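Local atomic coordinates of putative protease (Parabacteroides distasonis ATCC 8503, PDB entry 3KD4), a protein that is of unknown function but is probably an exported protease, with DUF3857 and DUF3858 regions. Residues A[376-381]-A[427-432]; A[186-191]-A[413-418]. All blocks are in the same frame, centred on the assembly; numbering follows the deposited sequence.

Interaction 1 of 2, residues A[376-381]-A[427-432]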
ATOM      1  N   ARG A 376      15.149 -26.973 -11.526  1.00 29.68           N
ATOM      2  CA  ARG A 376      16.557 -26.637 -11.622  1.00 29.71           C
ATOM      3  C   ARG A 376      17.375 -27.908 -11.848  1.00 29.74           C
ATOM      4  O   ARG A 376      17.021 -28.988 -11.358  1.00 28.61           O
ATOM      5  CB  ARG A 376      17.052 -25.966 -10.341  1.00 29.87           C
ATOM      6  CG  ARG A 376      16.459 -24.630 -10.042  1.00 30.14           C
ATOM      7  CD  ARG A 376      17.033 -23.536 -10.918  1.00 30.52           C
ATOM      8  NE  ARG A 376      16.479 -22.238 -10.555  1.00 31.55           N
ATOM      9  CZ  ARG A 376      15.260 -21.821 -10.876  1.00 32.10           C
ATOM     10  NH1 ARG A 376      14.445 -22.601 -11.591  1.00 32.40           N
ATOM     11  NH2 ARG A 376      14.849 -20.614 -10.487  1.00 32.53           N
ATOM     12  N   SER A 377      18.468 -27.771 -12.595  1.00 30.45           N
ATOM     13  CA  SER A 377      19.413 -28.859 -12.779  1.00 31.15           C
ATOM     14  C   SER A 377      20.683 -28.531 -12.026  1.00 31.61           C
ATOM     15  O   SER A 377      21.126 -27.373 -12.010  1.00 31.61           O
ATOM     16  CB  SER A 377      19.739 -29.057 -14.259  1.00 31.38           C
ATOM     17  OG  SER A 377      18.593 -29.532 -14.940  1.00 33.08           O
ATOM     18  N   VAL A 378      21.271 -29.552 -11.410  1.00 31.70           N
ATOM     19  CA  VAL A 378      22.486 -29.388 -10.659  1.00 32.50           C
ATOM     20  C   VAL A 378      23.461 -30.532 -10.940  1.00 33.08           C
ATOM     21  O   VAL A 378      23.129 -31.703 -10.779  1.00 32.33           O
ATOM     22  CB  VAL A 378      22.185 -29.341  -9.147  1.00 32.46           C
ATOM     23  CG1 VAL A 378      23.455 -29.139  -8.376  1.00 33.00           C
ATOM     24  CG2 VAL A 378      21.187 -28.226  -8.840  1.00 32.82           C
ATOM     25  N   ALA A 379      24.668 -30.168 -11.349  1.00 34.65           N
ATOM     26  CA  ALA A 379      25.762 -31.120 -11.533  1.00 36.24           C
ATOM     27  C   ALA A 379      26.710 -31.020 -10.341  1.00 37.76           C
ATOM     28  O   ALA A 379      26.918 -29.942  -9.796  1.00 38.13           O
ATOM     29  CB  ALA A 379      26.500 -30.815 -12.834  1.00 35.87           C
ATOM     30  N   ILE A 380      27.260 -32.137  -9.903  1.00 39.84           N
ATOM     31  CA  ILE A 380      28.307 -32.091  -8.889  1.00 41.87           C
ATOM     32  C   ILE A 380      29.497 -32.889  -9.378  1.00 43.81           C
ATOM     33  O   ILE A 380      29.359 -34.072  -9.710  1.00 43.70           O
ATOM     34  CB  ILE A 380      27.894 -32.696  -7.538  1.00 41.58           C
ATOM     35  CG1 ILE A 380      26.486 -32.284  -7.160  1.00 41.40           C
ATOM     36  CG2 ILE A 380      28.879 -32.270  -6.454  1.00 41.44           C
ATOM     37  CD1 ILE A 380      25.950 -33.081  -6.043  1.00 40.19           C
ATOM     38  N   SER A 381      30.659 -32.237  -9.386  1.00 46.37           N
ATOM     39  CA  SER A 381      31.918 -32.859  -9.819  1.00 48.23           C
ATOM     40  C   SER A 381      32.621 -33.606  -8.691  1.00 49.46           C
ATOM     41  O   SER A 381      32.475 -33.249  -7.515  1.00 49.74           O
ATOM     42  CB  SER A 381      32.872 -31.778 -10.313  1.00 48.44           C
ATOM     43  OG  SER A 381      33.423 -31.078  -9.212  1.00 50.03           O
ATOM     44  N   VAL A 427       9.260 -27.069  -6.226  1.00 23.09           N
ATOM     45  CA  VAL A 427      10.541 -26.916  -6.895  1.00 23.17           C
ATOM     46  C   VAL A 427      11.165 -28.307  -7.039  1.00 23.26           C
ATOM     47  O   VAL A 427      11.337 -29.018  -6.039  1.00 22.48           O
ATOM     48  CB  VAL A 427      11.508 -25.980  -6.128  1.00 22.87           C
ATOM     49  CG1 VAL A 427      12.823 -25.792  -6.934  1.00 22.87           C
ATOM     50  CG2 VAL A 427      10.831 -24.629  -5.849  1.00 22.67           C
ATOM     51  N   THR A 428      11.491 -28.679  -8.277  1.00 23.36           N
ATOM     52  CA  THR A 428      12.074 -29.977  -8.584  1.00 23.96           C
ATOM     53  C   THR A 428      13.517 -29.824  -9.017  1.00 24.07           C
ATOM     54  O   THR A 428      13.798 -29.161 -10.010  1.00 24.39           O
ATOM     55  CB  THR A 428      11.297 -30.664  -9.681  1.00 23.36           C
ATOM     56  OG1 THR A 428       9.970 -30.894  -9.213  1.00 24.45           O
ATOM     57  CG2 THR A 428      11.946 -32.020 -10.067  1.00 24.72           C
ATOM     58  N   TYR A 429      14.437 -30.442  -8.272  1.00 23.91           N
ATOM     59  CA  TYR A 429      15.856 -30.368  -8.604  1.00 23.29           C
ATOM     60  C   TYR A 429      16.260 -31.699  -9.227  1.00 23.94           C
ATOM     61  O   TYR A 429      15.900 -32.746  -8.717  1.00 24.26           O
ATOM     62  CB  TYR A 429      16.715 -30.121  -7.366  1.00 23.41           C
ATOM     63  CG  TYR A 429      16.455 -28.828  -6.651  1.00 21.61           C
ATOM     64  CD1 TYR A 429      15.490 -28.741  -5.650  1.00 22.82           C
ATOM     65  CD2 TYR A 429      17.158 -27.692  -6.975  1.00 21.62           C
ATOM     66  CE1 TYR A 429      15.238 -27.541  -5.002  1.00 21.77           C
ATOM     67  CE2 TYR A 429      16.920 -26.487  -6.336  1.00 21.99           C
ATOM     68  CZ  TYR A 429      15.961 -26.417  -5.343  1.00 22.17           C
ATOM     69  OH  TYR A 429      15.733 -25.216  -4.714  1.00 24.76           O
ATOM     70  N   THR A 430      16.973 -31.664 -10.346  1.00 24.11           N
ATOM     71  CA  THR A 430      17.547 -32.884 -10.879  1.00 24.69           C
ATOM     72  C   THR A 430      19.054 -32.760 -10.683  1.00 25.11           C
ATOM     73  O   THR A 430      19.702 -31.847 -11.221  1.00 24.97           O
ATOM     74  CB  THR A 430      17.174 -33.144 -12.345  1.00 24.80           C
ATOM     75  OG1 THR A 430      15.750 -33.263 -12.453  1.00 24.70           O
ATOM     76  CG2 THR A 430      17.811 -34.450 -12.835  1.00 22.99           C
ATOM     77  N   VAL A 431      19.574 -33.637  -9.840  1.00 24.90           N
ATOM     78  CA  VAL A 431      20.946 -33.565  -9.426  1.00 25.67           C
ATOM     79  C   VAL A 431      21.719 -34.714 -10.076  1.00 26.03           C
ATOM     80  O   VAL A 431      21.340 -35.877  -9.922  1.00 25.76           O
ATOM     81  CB  VAL A 431      21.065 -33.662  -7.890  1.00 25.38           C
ATOM     82  CG1 VAL A 431      22.521 -33.605  -7.496  1.00 26.20           C
ATOM     83  CG2 VAL A 431      20.262 -32.546  -7.225  1.00 24.95           C
ATOM     84  N   THR A 432      22.777 -34.377 -10.808  1.00 26.27           N
ATOM     85  CA  THR A 432      23.660 -35.394 -11.377  1.00 26.75           C
ATOM     86  C   THR A 432      25.035 -35.337 -10.694  1.00 27.75           C
ATOM     87  O   THR A 432      25.874 -34.502 -11.026  1.00 28.59           O
ATOM     88  CB  THR A 432      23.791 -35.265 -12.888  1.00 26.46           C
ATOM     89  OG1 THR A 432      22.490 -35.338 -13.486  1.00 23.98           O
ATOM     90  CG2 THR A 432      24.667 -36.420 -13.451  1.00 26.10           C
TER
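I380 and V431 meet through their branches on these two parallel strands, I380 CD1 to V431 CG1 at 3.8 Å. I380 stands two residues beyond V378, the direct partner of V431, and meets the valine branch at a slant. V378 pairs with V431 on the same face, and its CB lies 4.2 Å from V431 CG2. R376 and Y429 face each other two pairs earlier, on the same face of the sheet. The aliphatic root of the arginine does the touching there: R376 CB sits 3.8 Å from Y429 CD2, approaching the ring obliquely. With CG beside the backbone N (chi1 -66°) and the chain bent at chi2 (-75°), R376 leads away from the partner strand. Its NH2 forms a salt bridge with E374. The phenol OH of Y429 is hydrogen-bonded to the carbonyl of P395.

The other face is loose. S377, A379, T430 and T432 point their short side chains there, and S377, A379 and T432 are exposed. These side chains do not meet one another across the strands; T430 and T432 contribute mainly through the backbone.

Five backbone hydrogen bonds join the two strands. V378 lies at the middle of this ladder: its N donates to T430 O at 2.8 Å, and its O accepts from T432 N at 2.7 Å. The last rung, from I380 N to T432 O, is less regular, because the donor stands 37° above the carbonyl plane.

Strand 370-380 is the outermost strand of a mixed five-stranded sheet. Strand 423-433 lies between it and the antiparallel strand 465-474. Over the packed face, L394 covers Y429 and V431, C392 of strand 389-393 touches V378 and I380, and F504 and L502 of strand 501-505 meet I380 and V431.

Interaction 2 of 2, residues A[186-191]-A[413-418]; sequences ASSREA and RSNLFE
E190 reaches across to the 413-415 turn, and R413 reaches back to A191. Two backbone N-H groups hold the carboxylate. S414 N donates to E190 OE2 at 2.9 Å in a nearly straight bond (168°). N415 N donates to E190 OE1, also at 2.9 Å but more bent. Both oxygens use their syn lone pairs, so the carboxylate is gripped like a fork and its rotation is fixed. The E190 chain is extended beyond CG (chi2 177°), which carries the carboxylate out to the turn.

The second group of bonds belongs to the R413 guanidinium. NH1 and NH2 both donate to A191 O, at 2.7 Å and 3.0 Å, with that oxygen in the guanidinium plane. Within its own segment, R413 NE donates to N415 O and NH2 to L416 O. Four bonds thus hold the flat group, two of them to its own loop.

The two faces of this group have different neighbours. E190 OE1 stands over one face, 3.6 Å from R413 NE. This salt bridge is one of charge alone, as no N-H points at the oxygen. F417 CD1 lies over the centre of the opposite face. An alanine in place of R413 removes the guanidinium, and is likely to leave A191 O without these two donors, E190 without this counter-charge and the 415-416 loop free to shift.

S188 shapes the first loop: its OG accepts from E190 N at 3.1 Å, closing an ST turn. Q193 also donates to the carbonyls of S188 and E190. This is a surface contact between two loops, with a carboxylate bound by successive backbone amides and a carbonyl bound end-on by an arginine. It ties the loop after strand 174-184 to the turn leading into strand 417-418.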
ATOM      1  N   ALA A 186       2.849   4.378  20.174  1.00 18.74           N
ATOM      2  CA  ALA A 186       3.621   4.343  18.934  1.00 19.60           C
ATOM      3  C   ALA A 186       3.178   3.110  18.125  1.00 20.48           C
ATOM      4  O   ALA A 186       2.866   2.086  18.707  1.00 18.04           O
ATOM      5  CB  ALA A 186       5.122   4.204  19.256  1.00 19.05           C
ATOM      6  N   SER A 187       3.205   3.181  16.797  1.00 21.22           N
ATOM      7  CA  SER A 187       2.990   1.974  16.038  1.00 22.72           C
ATOM      8  C   SER A 187       4.158   1.005  16.281  1.00 23.37           C
ATOM      9  O   SER A 187       5.241   1.407  16.677  1.00 22.80           O
ATOM     10  CB  SER A 187       2.785   2.300  14.576  1.00 22.81           C
ATOM     11  OG  SER A 187       3.791   3.174  14.139  1.00 26.54           O
ATOM     12  N   SER A 188       3.907  -0.280  16.087  1.00 24.96           N
ATOM     13  CA  SER A 188       4.931  -1.308  16.284  1.00 25.63           C
ATOM     14  C   SER A 188       5.866  -1.291  15.116  1.00 25.97           C
ATOM     15  O   SER A 188       5.463  -1.050  13.976  1.00 26.31           O
ATOM     16  CB  SER A 188       4.305  -2.696  16.438  1.00 25.63           C
ATOM     17  OG  SER A 188       5.307  -3.704  16.587  1.00 27.52           O
ATOM     18  N   ARG A 189       7.136  -1.560  15.394  1.00 26.96           N
ATOM     19  CA  ARG A 189       8.142  -1.654  14.342  1.00 27.20           C
ATOM     20  C   ARG A 189       8.125  -3.076  13.716  1.00 26.71           C
ATOM     21  O   ARG A 189       8.853  -3.321  12.796  1.00 26.74           O
ATOM     22  CB  ARG A 189       9.546  -1.337  14.902  1.00 28.31           C
ATOM     23  CG  ARG A 189       9.697   0.039  15.615  1.00 29.57           C
ATOM     24  CD  ARG A 189      10.906   0.031  16.572  1.00 32.41           C
ATOM     25  N   GLU A 190       7.316  -4.008  14.224  1.00 26.34           N
ATOM     26  CA  GLU A 190       7.254  -5.353  13.633  1.00 25.93           C
ATOM     27  C   GLU A 190       7.024  -5.350  12.142  1.00 25.05           C
ATOM     28  O   GLU A 190       6.172  -4.626  11.635  1.00 26.05           O
ATOM     29  CB  GLU A 190       6.164  -6.197  14.278  1.00 26.13           C
ATOM     30  CG  GLU A 190       6.622  -6.831  15.533  1.00 26.67           C
ATOM     31  CD  GLU A 190       5.572  -7.610  16.239  1.00 29.54           C
ATOM     32  OE1 GLU A 190       4.381  -7.524  15.890  1.00 31.60           O
ATOM     33  OE2 GLU A 190       5.948  -8.311  17.193  1.00 32.70           O
ATOM     34  N   ALA A 191       7.749  -6.203  11.435  1.00 23.78           N
ATOM     35  CA  ALA A 191       7.519  -6.375  10.005  1.00 22.96           C
ATOM     36  C   ALA A 191       6.263  -7.208   9.797  1.00 21.44           C
ATOM     37  O   ALA A 191       5.796  -7.868  10.714  1.00 21.65           O
ATOM     38  CB  ALA A 191       8.756  -7.045   9.330  1.00 22.86           C
ATOM     39  N   ARG A 413       6.198 -12.511  18.820  1.00 28.60           N
ATOM     40  CA  ARG A 413       5.362 -11.675  18.004  1.00 28.08           C
ATOM     41  C   ARG A 413       4.248 -11.106  18.849  1.00 26.91           C
ATOM     42  O   ARG A 413       3.628 -11.825  19.634  1.00 26.29           O
ATOM     43  CB  ARG A 413       4.810 -12.525  16.871  1.00 28.79           C
ATOM     44  CG  ARG A 413       3.912 -11.793  15.929  1.00 27.90           C
ATOM     45  CD  ARG A 413       4.553 -11.505  14.635  1.00 27.60           C
ATOM     46  NE  ARG A 413       3.788 -10.470  13.929  1.00 25.06           N
ATOM     47  CZ  ARG A 413       4.300  -9.663  13.014  1.00 25.37           C
ATOM     48  NH1 ARG A 413       5.568  -9.780  12.658  1.00 23.51           N
ATOM     49  NH2 ARG A 413       3.544  -8.730  12.453  1.00 25.17           N
ATOM     50  N   SER A 414       4.025  -9.802  18.728  1.00 26.86           N
ATOM     51  CA  SER A 414       2.973  -9.146  19.473  1.00 26.12           C
ATOM     52  C   SER A 414       1.788  -8.767  18.602  1.00 25.27           C
ATOM     53  O   SER A 414       0.680  -8.686  19.097  1.00 25.69           O
ATOM     54  CB  SER A 414       3.532  -7.921  20.166  1.00 27.16           C
ATOM     55  OG  SER A 414       3.569  -6.831  19.269  1.00 30.58           O
ATOM     56  N   ASN A 415       2.008  -8.530  17.310  1.00 23.71           N
ATOM     57  CA  ASN A 415       0.927  -8.103  16.415  1.00 22.55           C
ATOM     58  C   ASN A 415       0.548  -9.181  15.427  1.00 21.42           C
ATOM     59  O   ASN A 415       1.272 -10.160  15.265  1.00 20.97           O
ATOM     60  CB  ASN A 415       1.345  -6.845  15.670  1.00 22.65           C
ATOM     61  CG  ASN A 415       1.527  -5.678  16.604  1.00 23.09           C
ATOM     62  OD1 ASN A 415       2.637  -5.349  17.012  1.00 23.73           O
ATOM     63  ND2 ASN A 415       0.427  -5.101  17.011  1.00 20.90           N
ATOM     64  N   LEU A 416      -0.596  -9.006  14.779  1.00 20.58           N
ATOM     65  CA  LEU A 416      -0.988  -9.883  13.697  1.00 20.29           C
ATOM     66  C   LEU A 416       0.089  -9.954  12.676  1.00 18.86           C
ATOM     67  O   LEU A 416       0.757  -8.957  12.401  1.00 17.59           O
ATOM     68  CB  LEU A 416      -2.257  -9.408  13.016  1.00 21.34           C
ATOM     69  CG  LEU A 416      -3.550  -9.526  13.827  1.00 24.59           C
ATOM     70  CD1 LEU A 416      -4.711  -8.985  12.972  1.00 25.48           C
ATOM     71  CD2 LEU A 416      -3.819 -10.971  14.250  1.00 26.29           C
ATOM     72  N   PHE A 417       0.225 -11.154  12.118  1.00 18.40           N
ATOM     73  CA  PHE A 417       1.176 -11.476  11.083  1.00 18.58           C
ATOM     74  C   PHE A 417       0.413 -11.723   9.783  1.00 17.87           C
ATOM     75  O   PHE A 417      -0.532 -12.502   9.782  1.00 19.55           O
ATOM     76  CB  PHE A 417       1.908 -12.740  11.523  1.00 18.46           C
ATOM     77  CG  PHE A 417       2.952 -13.187  10.581  1.00 18.08           C
ATOM     78  CD1 PHE A 417       4.035 -12.386  10.318  1.00 21.09           C
ATOM     79  CD2 PHE A 417       2.868 -14.415   9.961  1.00 19.70           C
ATOM     80  CE1 PHE A 417       5.025 -12.802   9.434  1.00 21.49           C
ATOM     81  CE2 PHE A 417       3.885 -14.844   9.072  1.00 20.75           C
ATOM     82  CZ  PHE A 417       4.940 -14.019   8.812  1.00 20.45           C
ATOM     83  N   GLU A 418       0.802 -11.074   8.696  1.00 16.68           N
ATOM     84  CA  GLU A 418       0.061 -11.183   7.422  1.00 17.33           C
ATOM     85  C   GLU A 418       0.956 -11.516   6.275  1.00 17.13           C
ATOM     86  O   GLU A 418       1.996 -10.896   6.104  1.00 17.27           O
ATOM     87  CB  GLU A 418      -0.656  -9.839   7.115  1.00 18.15           C
ATOM     88  CG  GLU A 418      -1.637  -9.876   5.930  1.00 17.97           C
ATOM     89  CD  GLU A 418      -2.366  -8.565   5.770  1.00 17.57           C
ATOM     90  OE1 GLU A 418      -3.456  -8.453   6.335  1.00 19.70           O
ATOM     91  OE2 GLU A 418      -1.833  -7.636   5.130  1.00 15.96           O
TER

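Overall arrangement
The two contacts lie far apart in this single elongated chain. Their centres are 39 Å apart and their nearest atoms about 19 Å. Along the chain the segments alternate: 186-191, 376-381, 413-418, then 427-432. Strand 417-418 of interaction 2 is followed directly by strand 423-433 of interaction 1, so the two contacts are close in sequence at their second segments. Interaction 1 lies within one mixed sheet of the C-terminal part, 38 Å from the chain centre. Interaction 2 lies nearer, at 16 Å. It joins the loop after the N-terminal eight-stranded sheet to this C-terminal part. One contact therefore builds a sheet, and the other links separate regions.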